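Local coordinates for protein processed glycerol phosphate lipoteichoic acid synthase 2 (Bacillus subtilis, PDB 2W8D) that belongs to the lipoteichoic acid synthase family, with a domain of the sulfatase and alkaline phosphatase type that binds a magnesium ion, at residues A[100-105]-A[135-140]; A[170-175]-A[228-233]; A[306-311]-A[338-343]. All blocks are in the same frame, centred on the assembly; numbering follows the deposited sequence.

Interaction 1: A[100-105]-A[135-140]; sequences QGSVFV and TFWNRN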
loop_
_atom_site.group_PDB
_atom_site.type_symbol
_atom_site.label_atom_id
_atom_site.label_comp_id
_atom_site.label_asym_id
_atom_site.label_seq_id
_atom_site.Cartn_x
_atom_site.Cartn_y
_atom_site.Cartn_z
ATOM N N GLN A 100 8.051 10.994 -12.669
ATOM C CA GLN A 100 7.177 10.975 -13.867
ATOM C C GLN A 100 7.186 9.567 -14.527
ATOM O O GLN A 100 8.225 8.909 -14.558
ATOM C CB GLN A 100 7.691 11.935 -14.937
ATOM C CG GLN A 100 7.935 13.374 -14.477
ATOM C CD GLN A 100 6.799 14.327 -14.833
ATOM O OE1 GLN A 100 5.626 14.103 -14.472
ATOM N NE2 GLN A 100 7.147 15.414 -15.536
ATOM N N GLY A 101 6.057 9.144 -15.091
ATOM C CA GLY A 101 5.961 7.842 -15.687
ATOM C C GLY A 101 5.920 6.757 -14.607
ATOM O O GLY A 101 5.866 7.036 -13.396
ATOM N N SER A 102 5.939 5.516 -15.053
ATOM C CA SER A 102 5.701 4.390 -14.206
ATOM C C SER A 102 6.996 3.583 -14.028
ATOM O O SER A 102 7.620 3.141 -15.023
ATOM C CB SER A 102 4.617 3.506 -14.823
ATOM O OG SER A 102 4.752 2.187 -14.310
ATOM N N VAL A 103 7.357 3.354 -12.761
ATOM C CA VAL A 103 8.523 2.532 -12.456
ATOM C C VAL A 103 8.339 1.067 -12.912
ATOM O O VAL A 103 9.283 0.470 -13.388
ATOM C CB VAL A 103 8.935 2.584 -10.940
ATOM C CG1 VAL A 103 7.793 2.123 -10.017
ATOM C CG2 VAL A 103 10.220 1.745 -10.704
ATOM N N PHE A 104 7.132 0.514 -12.776
ATOM C CA PHE A 104 6.833 -0.833 -13.308
ATOM C C PHE A 104 7.102 -0.962 -14.793
ATOM O O PHE A 104 7.651 -1.975 -15.246
ATOM C CB PHE A 104 5.377 -1.242 -13.033
ATOM C CG PHE A 104 5.211 -2.154 -11.841
ATOM C CD1 PHE A 104 5.641 -1.759 -10.571
ATOM C CD2 PHE A 104 4.605 -3.424 -11.981
ATOM C CE1 PHE A 104 5.454 -2.607 -9.424
ATOM C CE2 PHE A 104 4.427 -4.271 -10.855
ATOM C CZ PHE A 104 4.857 -3.865 -9.579
ATOM N N VAL A 105 6.686 0.052 -15.560
ATOM C CA VAL A 105 6.873 0.020 -16.994
ATOM C C VAL A 105 8.335 0.225 -17.362
ATOM O O VAL A 105 8.824 -0.409 -18.294
ATOM C CB VAL A 105 6.007 1.102 -17.699
ATOM C CG1 VAL A 105 6.297 1.153 -19.207
ATOM C CG2 VAL A 105 4.532 0.877 -17.424
ATOM N N THR A 135 -0.188 -8.654 -18.315
ATOM C CA THR A 135 0.567 -7.600 -19.002
ATOM C C THR A 135 0.208 -6.214 -18.492
ATOM O O THR A 135 0.979 -5.279 -18.705
ATOM C CB THR A 135 0.346 -7.610 -20.488
ATOM O OG1 THR A 135 -1.047 -7.400 -20.743
ATOM C CG2 THR A 135 0.802 -8.948 -21.102
ATOM N N PHE A 136 -0.934 -6.085 -17.792
ATOM C CA PHE A 136 -1.383 -4.782 -17.318
ATOM C C PHE A 136 -0.334 -4.221 -16.362
ATOM O O PHE A 136 0.195 -4.953 -15.541
ATOM C CB PHE A 136 -2.787 -4.826 -16.672
ATOM C CG PHE A 136 -3.534 -3.500 -16.744
ATOM C CD1 PHE A 136 -4.385 -3.214 -17.833
ATOM C CD2 PHE A 136 -3.378 -2.531 -15.735
ATOM C CE1 PHE A 136 -5.064 -1.976 -17.915
ATOM C CE2 PHE A 136 -4.051 -1.272 -15.794
ATOM C CZ PHE A 136 -4.897 -0.995 -16.886
ATOM N N TRP A 137 -0.037 -2.921 -16.495
ATOM C CA TRP A 137 1.058 -2.290 -15.765
ATOM C C TRP A 137 2.378 -3.052 -15.867
ATOM O O TRP A 137 3.207 -2.930 -14.983
ATOM C CB TRP A 137 0.713 -2.077 -14.283
ATOM C CG TRP A 137 -0.112 -0.867 -13.918
ATOM C CD1 TRP A 137 -1.221 -0.854 -13.117
ATOM C CD2 TRP A 137 0.115 0.505 -14.308
ATOM N NE1 TRP A 137 -1.708 0.435 -12.993
ATOM C CE2 TRP A 137 -0.902 1.287 -13.702
ATOM C CE3 TRP A 137 1.096 1.151 -15.080
ATOM C CZ2 TRP A 137 -0.991 2.681 -13.875
ATOM C CZ3 TRP A 137 1.016 2.533 -15.244
ATOM C CH2 TRP A 137 -0.027 3.284 -14.642
ATOM N N ASN A 138 2.610 -3.807 -16.941
ATOM C CA ASN A 138 3.873 -4.539 -17.096
ATOM C C ASN A 138 4.211 -5.476 -15.884
ATOM O O ASN A 138 5.388 -5.802 -15.626
ATOM C CB ASN A 138 5.019 -3.553 -17.373
ATOM C CG ASN A 138 6.223 -4.202 -18.030
ATOM O OD1 ASN A 138 6.080 -5.072 -18.862
ATOM N ND2 ASN A 138 7.427 -3.744 -17.678
ATOM N N ARG A 139 3.186 -5.912 -15.151
ATOM C CA ARG A 139 3.404 -6.755 -13.972
ATOM C C ARG A 139 4.186 -8.024 -14.289
ATOM O O ARG A 139 5.038 -8.406 -13.528
ATOM C CB ARG A 139 2.080 -7.124 -13.272
ATOM C CG ARG A 139 1.404 -5.926 -12.628
ATOM C CD ARG A 139 0.180 -6.347 -11.874
ATOM N NE ARG A 139 -0.371 -5.262 -11.079
ATOM C CZ ARG A 139 -1.458 -4.563 -11.399
ATOM N NH1 ARG A 139 -1.890 -3.600 -10.580
ATOM N NH2 ARG A 139 -2.097 -4.806 -12.546
ATOM N N ASN A 140 3.887 -8.688 -15.387
ATOM C CA ASN A 140 4.601 -9.922 -15.666
ATOM C C ASN A 140 6.120 -9.761 -15.834
ATOM O O ASN A 140 6.856 -10.700 -15.593
ATOM C CB ASN A 140 3.972 -10.744 -16.807
ATOM C CG ASN A 140 4.078 -10.085 -18.148
ATOM O OD1 ASN A 140 4.404 -8.924 -18.263
ATOM N ND2 ASN A 140 3.769 -10.835 -19.191
#

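Interaction 2: A[170-175]-A[228-233]; sequences KDKPFF and AHYLDQ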
loop_
_atom_site.group_PDB
_atom_site.type_symbol
_atom_site.label_atom_id
_atom_site.label_comp_id
_atom_site.label_asym_id
_atom_site.label_seq_id
_atom_site.Cartn_x
_atom_site.Cartn_y
_atom_site.Cartn_z
ATOM N N LYS A 170 -14.780 -8.845 -10.951
ATOM C CA LYS A 170 -15.320 -8.225 -9.750
ATOM C C LYS A 170 -14.714 -8.871 -8.493
ATOM O O LYS A 170 -14.468 -10.074 -8.477
ATOM C CB LYS A 170 -16.833 -8.393 -9.743
ATOM C CG LYS A 170 -17.545 -7.580 -10.804
ATOM C CD LYS A 170 -19.015 -7.930 -10.836
ATOM C CE LYS A 170 -19.786 -7.094 -11.835
ATOM N NZ LYS A 170 -21.099 -7.770 -12.097
ATOM N N ASP A 171 -14.497 -8.083 -7.446
ATOM C CA ASP A 171 -13.905 -8.553 -6.198
ATOM C C ASP A 171 -14.587 -9.778 -5.522
ATOM O O ASP A 171 -13.892 -10.689 -5.124
ATOM C CB ASP A 171 -13.770 -7.390 -5.214
ATOM C CG ASP A 171 -12.869 -6.271 -5.733
ATOM O OD1 ASP A 171 -12.160 -6.462 -6.761
ATOM O OD2 ASP A 171 -12.871 -5.177 -5.114
ATOM N N LYS A 172 -15.915 -9.803 -5.386
ATOM C CA LYS A 172 -16.603 -10.955 -4.758
ATOM C C LYS A 172 -16.273 -12.321 -5.370
ATOM O O LYS A 172 -15.790 -13.174 -4.645
ATOM C CB LYS A 172 -18.120 -10.763 -4.604
ATOM C CG LYS A 172 -18.509 -9.819 -3.446
ATOM C CD LYS A 172 -20.010 -9.741 -3.275
ATOM C CE LYS A 172 -20.412 -8.592 -2.379
ATOM N NZ LYS A 172 -21.896 -8.308 -2.494
ATOM N N PRO A 173 -16.477 -12.517 -6.694
ATOM C CA PRO A 173 -16.031 -13.799 -7.291
ATOM C C PRO A 173 -14.506 -13.947 -7.397
ATOM O O PRO A 173 -13.995 -15.061 -7.369
ATOM C CB PRO A 173 -16.670 -13.802 -8.683
ATOM C CG PRO A 173 -16.985 -12.369 -8.959
ATOM C CD PRO A 173 -17.265 -11.717 -7.644
ATOM N N PHE A 174 -13.782 -12.836 -7.513
ATOM C CA PHE A 174 -12.327 -12.910 -7.536
ATOM C C PHE A 174 -11.837 -13.521 -6.221
ATOM O O PHE A 174 -11.041 -14.444 -6.237
ATOM C CB PHE A 174 -11.705 -11.535 -7.815
ATOM C CG PHE A 174 -10.305 -11.394 -7.331
ATOM C CD1 PHE A 174 -9.262 -11.994 -8.002
ATOM C CD2 PHE A 174 -10.033 -10.658 -6.185
ATOM C CE1 PHE A 174 -7.957 -11.857 -7.549
ATOM C CE2 PHE A 174 -8.731 -10.524 -5.723
ATOM C CZ PHE A 174 -7.694 -11.124 -6.410
ATOM N N PHE A 175 -12.343 -13.046 -5.088
ATOM C CA PHE A 175 -11.977 -13.644 -3.799
ATOM C C PHE A 175 -12.429 -15.096 -3.572
ATOM O O PHE A 175 -11.687 -15.869 -2.968
ATOM C CB PHE A 175 -12.403 -12.768 -2.632
ATOM C CG PHE A 175 -11.517 -11.589 -2.402
ATOM C CD1 PHE A 175 -10.162 -11.758 -2.157
ATOM C CD2 PHE A 175 -12.051 -10.282 -2.404
ATOM C CE1 PHE A 175 -9.351 -10.654 -1.923
ATOM C CE2 PHE A 175 -11.266 -9.204 -2.163
ATOM C CZ PHE A 175 -9.903 -9.365 -1.942
ATOM N N ALA A 228 -17.386 1.378 -2.842
ATOM C CA ALA A 228 -16.640 1.199 -1.592
ATOM C C ALA A 228 -17.375 0.175 -0.682
ATOM O O ALA A 228 -16.743 -0.675 -0.062
ATOM C CB ALA A 228 -16.448 2.525 -0.863
ATOM N N HIS A 229 -18.693 0.274 -0.616
ATOM C CA HIS A 229 -19.509 -0.623 0.204
ATOM C C HIS A 229 -19.349 -2.036 -0.344
ATOM O O HIS A 229 -19.151 -2.950 0.422
ATOM C CB HIS A 229 -20.987 -0.164 0.210
ATOM C CG HIS A 229 -21.901 -0.978 1.088
ATOM N ND1 HIS A 229 -21.916 -0.872 2.463
ATOM C CD2 HIS A 229 -22.864 -1.882 0.778
ATOM C CE1 HIS A 229 -22.842 -1.678 2.959
ATOM N NE2 HIS A 229 -23.434 -2.296 1.956
ATOM N N TYR A 230 -19.362 -2.192 -1.672
ATOM C CA TYR A 230 -19.121 -3.479 -2.300
ATOM C C TYR A 230 -17.722 -4.072 -1.942
ATOM O O TYR A 230 -17.603 -5.280 -1.598
ATOM C CB TYR A 230 -19.355 -3.390 -3.825
ATOM C CG TYR A 230 -19.096 -4.691 -4.564
ATOM C CD1 TYR A 230 -20.110 -5.639 -4.727
ATOM C CD2 TYR A 230 -17.825 -4.991 -5.055
ATOM C CE1 TYR A 230 -19.868 -6.839 -5.384
ATOM C CE2 TYR A 230 -17.567 -6.161 -5.704
ATOM C CZ TYR A 230 -18.596 -7.094 -5.853
ATOM O OH TYR A 230 -18.342 -8.254 -6.494
ATOM N N LEU A 231 -16.683 -3.245 -2.043
ATOM C CA LEU A 231 -15.321 -3.603 -1.619
ATOM C C LEU A 231 -15.333 -4.128 -0.167
ATOM O O LEU A 231 -14.742 -5.160 0.133
ATOM C CB LEU A 231 -14.373 -2.390 -1.741
ATOM C CG LEU A 231 -12.883 -2.621 -1.408
ATOM C CD1 LEU A 231 -12.319 -3.932 -2.002
ATOM C CD2 LEU A 231 -11.981 -1.475 -1.858
ATOM N N ASP A 232 -16.020 -3.412 0.706
ATOM C CA ASP A 232 -16.102 -3.790 2.104
ATOM C C ASP A 232 -16.749 -5.176 2.334
ATOM O O ASP A 232 -16.265 -5.953 3.131
ATOM C CB ASP A 232 -16.858 -2.731 2.876
ATOM C CG ASP A 232 -16.825 -2.962 4.365
ATOM O OD1 ASP A 232 -15.745 -2.669 4.941
ATOM O OD2 ASP A 232 -17.868 -3.404 4.951
ATOM N N GLN A 233 -17.822 -5.483 1.622
ATOM C CA GLN A 233 -18.408 -6.829 1.660
ATOM C C GLN A 233 -17.459 -7.911 1.164
ATOM O O GLN A 233 -17.444 -9.008 1.710
ATOM C CB GLN A 233 -19.732 -6.859 0.900
ATOM C CG GLN A 233 -20.776 -5.911 1.529
ATOM C CD GLN A 233 -22.105 -5.849 0.772
ATOM O OE1 GLN A 233 -22.154 -5.988 -0.453
ATOM N NE2 GLN A 233 -23.189 -5.635 1.510
#

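Interaction 3: A[306-311]-A[338-343]; sequences KYAGDV and KEHREV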
loop_
_atom_site.group_PDB
_atom_site.type_symbol
_atom_site.label_atom_id
_atom_site.label_comp_id
_atom_site.label_asym_id
_atom_site.label_seq_id
_atom_site.Cartn_x
_atom_site.Cartn_y
_atom_site.Cartn_z
ATOM N N LYS A 306 0.890 7.514 14.644
ATOM C CA LYS A 306 2.110 7.972 14.013
ATOM C C LYS A 306 1.904 8.217 12.510
ATOM O O LYS A 306 1.319 7.404 11.816
ATOM C CB LYS A 306 3.208 6.930 14.197
ATOM C CG LYS A 306 3.666 6.767 15.638
ATOM C CD LYS A 306 4.904 5.917 15.642
ATOM C CE LYS A 306 5.296 5.454 17.038
ATOM N NZ LYS A 306 6.355 4.407 16.858
ATOM N N TYR A 307 2.387 9.354 12.034
ATOM C CA TYR A 307 2.455 9.667 10.594
ATOM C C TYR A 307 3.374 8.647 9.928
ATOM O O TYR A 307 4.386 8.274 10.510
ATOM C CB TYR A 307 2.914 11.121 10.410
ATOM C CG TYR A 307 1.776 12.087 10.661
ATOM C CD1 TYR A 307 1.137 12.163 11.901
ATOM C CD2 TYR A 307 1.299 12.879 9.634
ATOM C CE1 TYR A 307 0.038 13.048 12.108
ATOM C CE2 TYR A 307 0.235 13.756 9.816
ATOM C CZ TYR A 307 -0.388 13.832 11.026
ATOM O OH TYR A 307 -1.423 14.708 11.104
ATOM N N ALA A 308 2.975 8.163 8.746
ATOM C CA ALA A 308 3.683 7.114 8.022
ATOM C C ALA A 308 3.290 7.123 6.555
ATOM O O ALA A 308 2.207 7.556 6.229
ATOM C CB ALA A 308 3.361 5.723 8.643
ATOM N N GLY A 309 4.138 6.596 5.673
ATOM C CA GLY A 309 3.795 6.468 4.250
ATOM C C GLY A 309 3.999 5.060 3.701
ATOM O O GLY A 309 4.493 4.191 4.405
ATOM N N ASP A 310 3.592 4.827 2.457
ATOM C CA ASP A 310 3.777 3.538 1.790
ATOM C C ASP A 310 5.127 2.852 2.011
ATOM O O ASP A 310 5.129 1.647 2.170
ATOM C CB ASP A 310 3.620 3.685 0.269
ATOM C CG ASP A 310 2.207 3.848 -0.150
ATOM O OD1 ASP A 310 1.289 3.300 0.542
ATOM O OD2 ASP A 310 2.016 4.560 -1.163
ATOM N N VAL A 311 6.256 3.595 1.975
ATOM C CA VAL A 311 7.607 2.990 2.031
ATOM C C VAL A 311 7.910 2.406 3.427
ATOM O O VAL A 311 8.874 1.638 3.611
ATOM C CB VAL A 311 8.742 3.985 1.606
ATOM C CG1 VAL A 311 8.674 4.344 0.080
ATOM C CG2 VAL A 311 8.731 5.223 2.463
ATOM N N LYS A 338 10.402 2.737 17.919
ATOM C CA LYS A 338 10.414 3.932 18.769
ATOM C C LYS A 338 10.950 5.171 18.035
ATOM O O LYS A 338 10.419 6.267 18.205
ATOM C CB LYS A 338 11.206 3.701 20.067
ATOM C CG LYS A 338 10.391 3.168 21.249
ATOM C CD LYS A 338 10.381 1.631 21.260
ATOM C CE LYS A 338 10.156 1.020 22.669
ATOM N NZ LYS A 338 8.712 0.922 23.033
ATOM N N GLU A 339 11.990 4.973 17.226
ATOM C CA GLU A 339 12.690 6.041 16.521
ATOM C C GLU A 339 12.020 6.426 15.195
ATOM O O GLU A 339 12.557 7.264 14.459
ATOM C CB GLU A 339 14.142 5.618 16.220
ATOM C CG GLU A 339 14.836 4.669 17.280
ATOM C CD GLU A 339 16.229 4.140 16.828
ATOM O OE1 GLU A 339 16.940 3.510 17.655
ATOM O OE2 GLU A 339 16.624 4.363 15.661
ATOM N N HIS A 340 10.867 5.825 14.880
ATOM C CA HIS A 340 10.194 5.997 13.571
ATOM C C HIS A 340 10.026 7.461 13.159
ATOM O O HIS A 340 9.406 8.221 13.906
ATOM C CB HIS A 340 8.825 5.285 13.576
ATOM C CG HIS A 340 7.956 5.615 12.399
ATOM N ND1 HIS A 340 8.276 5.259 11.102
ATOM C CD2 HIS A 340 6.771 6.266 12.325
ATOM C CE1 HIS A 340 7.323 5.675 10.288
ATOM N NE2 HIS A 340 6.392 6.277 11.008
ATOM N N ARG A 341 10.560 7.845 11.988
ATOM C CA ARG A 341 10.434 9.240 11.500
ATOM C C ARG A 341 9.024 9.543 11.012
ATOM O O ARG A 341 8.384 8.686 10.437
ATOM C CB ARG A 341 11.505 9.604 10.453
ATOM C CG ARG A 341 11.395 8.896 9.078
ATOM C CD ARG A 341 10.486 9.652 8.088
ATOM N NE ARG A 341 10.337 8.912 6.833
ATOM C CZ ARG A 341 9.475 7.916 6.625
ATOM N NH1 ARG A 341 8.656 7.511 7.594
ATOM N NH2 ARG A 341 9.451 7.301 5.450
ATOM N N GLU A 342 8.529 10.756 11.247
ATOM C CA GLU A 342 7.145 11.077 10.919
ATOM C C GLU A 342 6.986 12.198 9.910
ATOM O O GLU A 342 5.887 12.689 9.706
ATOM C CB GLU A 342 6.382 11.409 12.185
ATOM C CG GLU A 342 6.157 10.177 13.047
ATOM C CD GLU A 342 5.225 10.425 14.212
ATOM O OE1 GLU A 342 5.726 10.546 15.352
ATOM O OE2 GLU A 342 4.002 10.505 13.990
ATOM N N VAL A 343 8.073 12.588 9.263
ATOM C CA VAL A 343 8.033 13.582 8.225
ATOM C C VAL A 343 7.871 12.779 6.915
ATOM O O VAL A 343 8.804 12.112 6.485
ATOM C CB VAL A 343 9.341 14.423 8.214
ATOM C CG1 VAL A 343 9.252 15.520 7.202
ATOM C CG2 VAL A 343 9.637 15.044 9.622
#

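Interaction 1: A[100-105]-A[135-140]
Phe104, Trp137 and Asn138 bury the most surface where the short helix starting at Val103 meets the turn that leads into helix 139-145. The ring of Phe104 lies against residues 137-139: Trp137 O sits at its edge, 3.3 Å from Phe104 CD2, while Arg139 CG approaches Phe104 CE2 obliquely at 3.9 Å. The guanidinium of Arg139 is turned well away from the ring plane, by 71°, and is directed to Glu88, with which its NE forms a salt bridge.

Asn138 supplies the hydrogen bond between the segments. Its ND2 donates to Phe104 O at 3.0 Å, nearly straight, with the acceptor close to the amide plane. With CG anti to the backbone N (chi1 -159°), the amide is carried across to that carbonyl. ND2 also donates to Glu141 OE1, in the first turn of the following helix, and two bonds thereby fix the rotation of the amide.

Trp137 uses the six-membered part of its indole. CZ3 lies 3.8 Å from Ser102 CB, approached obliquely, and Val105 CG2 reaches the ring edge at CE3, 4.2 Å away. Ser102 is itself the N-cap of helix 103-106: its OG accepts from Val105 N at 3.1 Å, which holds the hydroxyl at the helix start beside the indole. On its polar side Trp137 NE1 donates to a phosphate oxygen of the phosphothreonine at position 84, a ligand of the magnesium ion, so the indole links this contact to the metal site.

Helix 86-93 packs on the same Phe104 through Glu88 and Phe89, and Met142 of helix 139-145 adds to the cover, placing the contact at the junction of these two helices with helix 103-106.

Interaction 2: A[170-175]-A[228-233]
Helix 171-175 and helix 228-233 run nearly parallel, their axes 10.0 Å apart and crossing at -17°, with Asp171 and Leu231 having the closest CA atoms. Between them the long side chains of Tyr230 and Lys172 do most of the bridging. Tyr230 CG is anti to its own backbone N (chi1 179°), which sends the phenol over to the first turn of the other helix. There OH accepts from Lys172 N at 3.1 Å, in a somewhat bent bond, in a turn where the backbone N-H groups have no preceding helical carbonyl to bind.

Both helices belong to the sulfatase-type domain, which has the alpha/beta architecture of the alkaline phosphatase clan, with helices packed against a central, largely parallel sheet. Asp171 secures the start of helix 171-183 to the loop after strand 189-194, its OD1 accepting from Leu196 N, while its OD2 touches Leu231 CD1 at 3.4 Å.

The extended chain of Lys172 runs obliquely past the phenol, CE coming to 3.5 Å from Tyr230 CE1, and ends at Gln233. NZ donates to Gln233 OE1 at 3.1 Å from above the carbonyl plane, 41° out of it, and so misses the lone pairs. Lys170 CB lies 3.6 Å from Tyr230 OH, but its amino group turns away to a salt bridge with Asp208.

Interaction 3: A[306-311]-A[338-343]
Glu342 lays its carboxylate beside the backbone of Lys306 and Tyr307, its side chain crossing both of theirs at about a right angle. OE2 accepts from Tyr307 N at 2.8 Å on its anti side, 21° out of the carboxylate plane, and also stands near the edge of the Tyr307 ring.

The carbonyl of the same tyrosine is gripped by His340. NE2 donates to Tyr307 O at 2.9 Å, lying in the carbonyl plane, so both backbone polar groups of Tyr307 are bound by side chains of the 338-343 loop. The imidazole is positioned from its other nitrogen, as ND1 pairs with Ser333 OG. Lys306 slides past it in the opposite direction, CD 3.8 Å from His340 CD2, and carries its amino group to Ile335 O.

Arg341 doubles back through a bent chi2 (88°), bringing NH2 to 3.7 Å from Val311 CG2, which lies at the guanidinium edge; NH2 forms salt bridges with Glu388 and Asp312. Strand 308-309 pairs with strand 70-76 of the mixed sheet, and the 338-343 loop, which leads into strand 344-345, lies against Tyr307 and Ala308, with helix 380-397 alongside.

All three contacts are partly buried, and they differ in what they join. Interaction 1 ties the starts of two helices close to the magnesium site, whereas interaction 2 spans two nearly parallel helices of the same sulfatase-type domain; their centres are 24 Å apart. Interaction 3 lies on the other side of the chain's centre from both, and brings a loop leading toward the five-stranded antiparallel sheet onto an edge of the main sheet. No two share a helix or strand. A backbone group bound by a side chain recurs in each: a carbonyl in 1, an amide in 2 and one of each in 3. Aromatic residues take part in all three, whereas extended lysine chains cross only 2 and 3.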